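Local coordinates for acyl-CoA synthetase (AMP-forming)/AMP-acid ligase II-like protein (Dyadobacter fermentans, PDB 4GS5), which probably joins medium-chain fatty acids to coenzyme A through an acyl-adenylate, at residues Thr56-Arg59 with Ala60-Ala63; Gly211-Glu214 with Arg215-His219. One frame throughout, in Å; residues are numbered along the deposited sequence.

Interaction 1 of 2, residues Thr56-Arg59 with Ala60-Ala63; sequences TVTR and AQLA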
loop_
_atom_site.group_PDB
_atom_site.type_symbol
_atom_site.label_atom_id
_atom_site.label_comp_id
_atom_site.label_asym_id
_atom_site.label_seq_id
_atom_site.Cartn_x
_atom_site.Cartn_y
_atom_site.Cartn_z
ATOM N N THR A 56 14.994 13.158 -6.716
ATOM C CA THR A 56 15.124 13.479 -8.125
ATOM C C THR A 56 14.641 12.320 -8.979
ATOM O O THR A 56 14.904 11.149 -8.677
ATOM C CB THR A 56 16.553 13.961 -8.520
ATOM O OG1 THR A 56 17.363 12.851 -8.930
ATOM C CG2 THR A 56 17.211 14.690 -7.360
ATOM N N VAL A 57 13.890 12.649 -10.021
ATOM C CA VAL A 57 13.361 11.627 -10.918
ATOM C C VAL A 57 13.613 12.060 -12.343
ATOM O O VAL A 57 13.604 13.257 -12.642
ATOM C CB VAL A 57 11.859 11.429 -10.717
ATOM C CG1 VAL A 57 11.592 10.892 -9.318
ATOM C CG2 VAL A 57 11.133 12.748 -10.949
ATOM N N THR A 58 13.863 11.098 -13.225
ATOM C CA THR A 58 14.205 11.453 -14.596
ATOM C C THR A 58 12.932 11.715 -15.384
ATOM O O THR A 58 11.835 11.297 -14.977
ATOM C CB THR A 58 15.039 10.359 -15.299
ATOM O OG1 THR A 58 14.225 9.210 -15.571
ATOM C CG2 THR A 58 16.223 9.948 -14.437
ATOM N N ARG A 59 13.080 12.416 -16.500
ATOM C CA ARG A 59 11.972 12.614 -17.428
ATOM C C ARG A 59 11.442 11.263 -17.924
ATOM O O ARG A 59 10.225 11.032 -17.989
ATOM C CB ARG A 59 12.424 13.462 -18.623
ATOM C CG ARG A 59 11.286 13.827 -19.534
ATOM C CD ARG A 59 11.743 14.411 -20.863
ATOM N NE ARG A 59 10.595 15.003 -21.544
ATOM C CZ ARG A 59 10.134 16.226 -21.297
ATOM N NH1 ARG A 59 10.749 17.006 -20.411
ATOM N NH2 ARG A 59 9.069 16.676 -21.947
ATOM N N ALA A 60 12.364 10.367 -18.257
ATOM C CA ALA A 60 12.003 9.063 -18.796
ATOM C C ALA A 60 11.116 8.274 -17.829
ATOM O O ALA A 60 10.162 7.585 -18.248
ATOM C CB ALA A 60 13.267 8.272 -19.156
ATOM N N GLN A 61 11.444 8.378 -16.541
ATOM C CA GLN A 61 10.687 7.728 -15.465
ATOM C C GLN A 61 9.248 8.208 -15.437
ATOM O O GLN A 61 8.311 7.416 -15.403
ATOM C CB GLN A 61 11.308 8.078 -14.108
ATOM C CG GLN A 61 12.476 7.229 -13.709
ATOM C CD GLN A 61 12.942 7.521 -12.299
ATOM O OE1 GLN A 61 13.664 8.481 -12.065
ATOM N NE2 GLN A 61 12.531 6.688 -11.353
ATOM N N LEU A 62 9.092 9.524 -15.381
ATOM C CA LEU A 62 7.779 10.144 -15.327
ATOM C C LEU A 62 6.950 9.803 -16.563
ATOM O O LEU A 62 5.758 9.507 -16.457
ATOM C CB LEU A 62 7.925 11.667 -15.179
ATOM C CG LEU A 62 8.615 12.099 -13.874
ATOM C CD1 LEU A 62 8.938 13.585 -13.855
ATOM C CD2 LEU A 62 7.778 11.712 -12.657
ATOM N N ALA A 63 7.581 9.856 -17.735
ATOM C CA ALA A 63 6.885 9.576 -18.985
ATOM C C ALA A 63 6.409 8.116 -19.049
ATOM O O ALA A 63 5.317 7.832 -19.534
ATOM C CB ALA A 63 7.779 9.908 -20.194
#

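Interaction 2 of 2, residues Gly211-Glu214 with Arg215-His219; sequences GVDE and RGCLH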
loop_
_atom_site.group_PDB
_atom_site.type_symbol
_atom_site.label_atom_id
_atom_site.label_comp_id
_atom_site.label_asym_id
_atom_site.label_seq_id
_atom_site.Cartn_x
_atom_site.Cartn_y
_atom_site.Cartn_z
ATOM N N GLY A 211 8.808 -10.527 -9.971
ATOM C CA GLY A 211 9.242 -11.841 -9.512
ATOM C C GLY A 211 9.398 -11.774 -8.005
ATOM O O GLY A 211 9.110 -10.737 -7.413
ATOM N N VAL A 212 9.852 -12.857 -7.384
ATOM C CA VAL A 212 10.114 -12.851 -5.944
ATOM C C VAL A 212 11.546 -13.305 -5.666
ATOM O O VAL A 212 12.117 -14.046 -6.447
ATOM C CB VAL A 212 9.119 -13.764 -5.173
ATOM C CG1 VAL A 212 7.703 -13.206 -5.260
ATOM C CG2 VAL A 212 9.171 -15.180 -5.721
ATOM N N ASP A 213 12.125 -12.842 -4.563
ATOM C CA ASP A 213 13.431 -13.317 -4.141
ATOM C C ASP A 213 13.248 -14.630 -3.385
ATOM O O ASP A 213 12.151 -15.201 -3.376
ATOM C CB ASP A 213 14.133 -12.276 -3.260
ATOM C CG ASP A 213 13.377 -11.994 -1.979
ATOM O OD1 ASP A 213 12.418 -12.736 -1.671
ATOM O OD2 ASP A 213 13.738 -11.030 -1.272
ATOM N N GLU A 214 14.311 -15.093 -2.738
ATOM C CA GLU A 214 14.295 -16.387 -2.054
ATOM C C GLU A 214 13.365 -16.422 -0.840
ATOM O O GLU A 214 13.031 -17.498 -0.338
ATOM C CB GLU A 214 15.719 -16.795 -1.649
ATOM C CG GLU A 214 16.656 -16.975 -2.832
ATOM C CD GLU A 214 18.048 -17.443 -2.424
ATOM O OE1 GLU A 214 18.633 -16.854 -1.486
ATOM O OE2 GLU A 214 18.558 -18.405 -3.044
ATOM N N ARG A 215 12.941 -15.249 -0.376
ATOM C CA ARG A 215 12.047 -15.163 0.780
ATOM C C ARG A 215 10.588 -15.237 0.348
ATOM O O ARG A 215 9.689 -15.434 1.172
ATOM C CB ARG A 215 12.280 -13.861 1.550
ATOM C CG ARG A 215 13.709 -13.657 2.057
ATOM C CD ARG A 215 13.884 -12.238 2.591
ATOM N NE ARG A 215 13.578 -11.236 1.572
ATOM C CZ ARG A 215 13.288 -9.965 1.833
ATOM N NH1 ARG A 215 13.028 -9.120 0.844
ATOM N NH2 ARG A 215 13.252 -9.540 3.085
ATOM N N GLY A 216 10.362 -15.069 -0.950
ATOM C CA GLY A 216 9.022 -14.940 -1.482
ATOM C C GLY A 216 8.536 -13.496 -1.511
ATOM O O GLY A 216 7.336 -13.252 -1.617
ATOM N N CYS A 217 9.462 -12.540 -1.410
ATOM C CA CYS A 217 9.115 -11.115 -1.411
ATOM C C CYS A 217 9.204 -10.490 -2.809
ATOM O O CYS A 217 10.149 -10.733 -3.562
ATOM C CB CYS A 217 10.035 -10.334 -0.470
ATOM S SG CYS A 217 9.797 -10.638 1.297
ATOM N N LEU A 218 8.244 -9.631 -3.116
ATOM C CA LEU A 218 8.120 -9.050 -4.448
ATOM C C LEU A 218 9.296 -8.155 -4.811
ATOM O O LEU A 218 9.722 -7.290 -4.024
ATOM C CB LEU A 218 6.834 -8.231 -4.533
ATOM C CG LEU A 218 6.481 -7.568 -5.871
ATOM C CD1 LEU A 218 6.265 -8.621 -6.962
ATOM C CD2 LEU A 218 5.223 -6.713 -5.708
ATOM N N HIS A 219 9.832 -8.362 -6.004
ATOM C CA HIS A 219 10.679 -7.329 -6.600
ATOM C C HIS A 219 10.130 -6.894 -7.960
ATOM O O HIS A 219 9.505 -7.683 -8.676
ATOM C CB HIS A 219 12.131 -7.777 -6.706
ATOM C CG HIS A 219 12.325 -8.983 -7.564
ATOM N ND1 HIS A 219 12.176 -8.952 -8.934
ATOM C CD2 HIS A 219 12.646 -10.262 -7.248
ATOM C CE1 HIS A 219 12.403 -10.158 -9.425
ATOM N NE2 HIS A 219 12.698 -10.969 -8.422
#

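Interaction 1 of 2, residues Thr56-Arg59 with Ala60-Ala63
Thr58 and Gln61 make a helix-capping contact at the junction where strand 52-58, half of a two-stranded antiparallel pair with strand 40-46, runs straight into helix 59-72. The evidence lies in two reciprocal bonds. Thr58 OG1 accepts from Gln61 N at 3.1 Å, with an N-H...O angle of 154°; the hydroxyl can face the first turn because it stands between the backbone N and the carbonyl carbon of its own residue (chi1 71°). In return Gln61 OE1 reaches back to Thr58 N at 2.9 Å. That second bond is nearly straight, 168° at the hydrogen, although the donor is tilted from the carbonyl plane of the amide. CG of Gln61 lies beside its backbone N and the chain is extended from there, which carries the amide back across the end of the strand, with the two side chains roughly perpendicular.

Together these bonds form a capping box, Thr58 being the N-cap residue and Gln61 the third residue of the helix. Helical bonding starts at once: Leu62 N donates to Thr58 O at 3.3 Å and Ala63 N to Arg59 O at 2.9 Å, the latter meeting its acceptor almost head-on. Beside the box, Val57 CG2 packs against Leu62 CD1 at 3.7 Å, the two side chains crossing at about a right angle; Leu62 also touches Phe41 of strand 40-46 and Met94 and Val97 of helix 90-102. The other end of the Gln61 amide is engaged too, NE2 donating to Val224 O. Arg59 takes its extended chain to Trp34, where NH1 bonds the carbonyl O and the guanidinium makes a cation-pi contact.

Interaction 2 of 2, residues Gly211-Glu214 with Arg215-His219
With chi1 at 62°, Asp213 places its CG between its own backbone N and carbonyl carbon, which brings OD1 and OD2 within bonding distance of donors on Arg215 and Cys217, while a bend at chi3 (-58°) swings the Arg215 guanidinium back to meet the carboxylate. The setting is a beta hairpin of strands 209-212 and 217-221, closed by a type I turn from Asp213 to Gly216 in which Gly216 N bonds Asp213 O. Each carboxylate oxygen takes two donors. OD1 accepts from Arg215 N at 2.9 Å and from Cys217 N at 3.0 Å, the two arriving from opposite faces of the carboxylate plane. OD2 receives Arg215 NE and NH1 on its syn side, each at 2.9 Å; both bonds lie near the guanidinium plane, although that plane is turned 64° from the carboxylate. Arg215 would probably lose its salt-bridge mate, and the amides of Arg215 and Cys217 their shared acceptor, with an alanine at Asp213. Arg215 has a further tie, NH2 donating to Asn233 OD1 on strand 230-238.

Next to the turn Asp213 N donates to Cys217 O; farther along, Gly211 and His219 form an antiparallel hydrogen-bonded pair, the bond from His219 N to Gly211 O measuring 2.9 Å. The imidazole folds over the glycine: Gly211 CA makes a CH-pi contact 4.0 Å from the His219 ring centroid. Over one face of the Arg215 guanidinium, near its centre, sits Cys217 SG, 3.5 Å above the plane.

In the fold
After strand 5-8 and helix 22-36 the chain pairs strands 40-46 and 52-58, then turns directly into helix 59-72; interaction 1 closes the short span at that change from strand to helix, beside helix 90-102. More than 140 residues later, interaction 2 closes the turn between strands 209-212 and 217-221, next to strand 230-238. The two are in series: neither nests in nor crosses the other. The centres of interactions 1 and 2 lie about 26 Å apart, and the nearest atoms of interactions 1 and 2 about 14 Å apart, without touching. One joins a strand to its following helix, the other two neighbouring antiparallel strands. The chain leaving interaction 2 then comes back to interaction 1, where Asn226 touches Thr58 and Gln61.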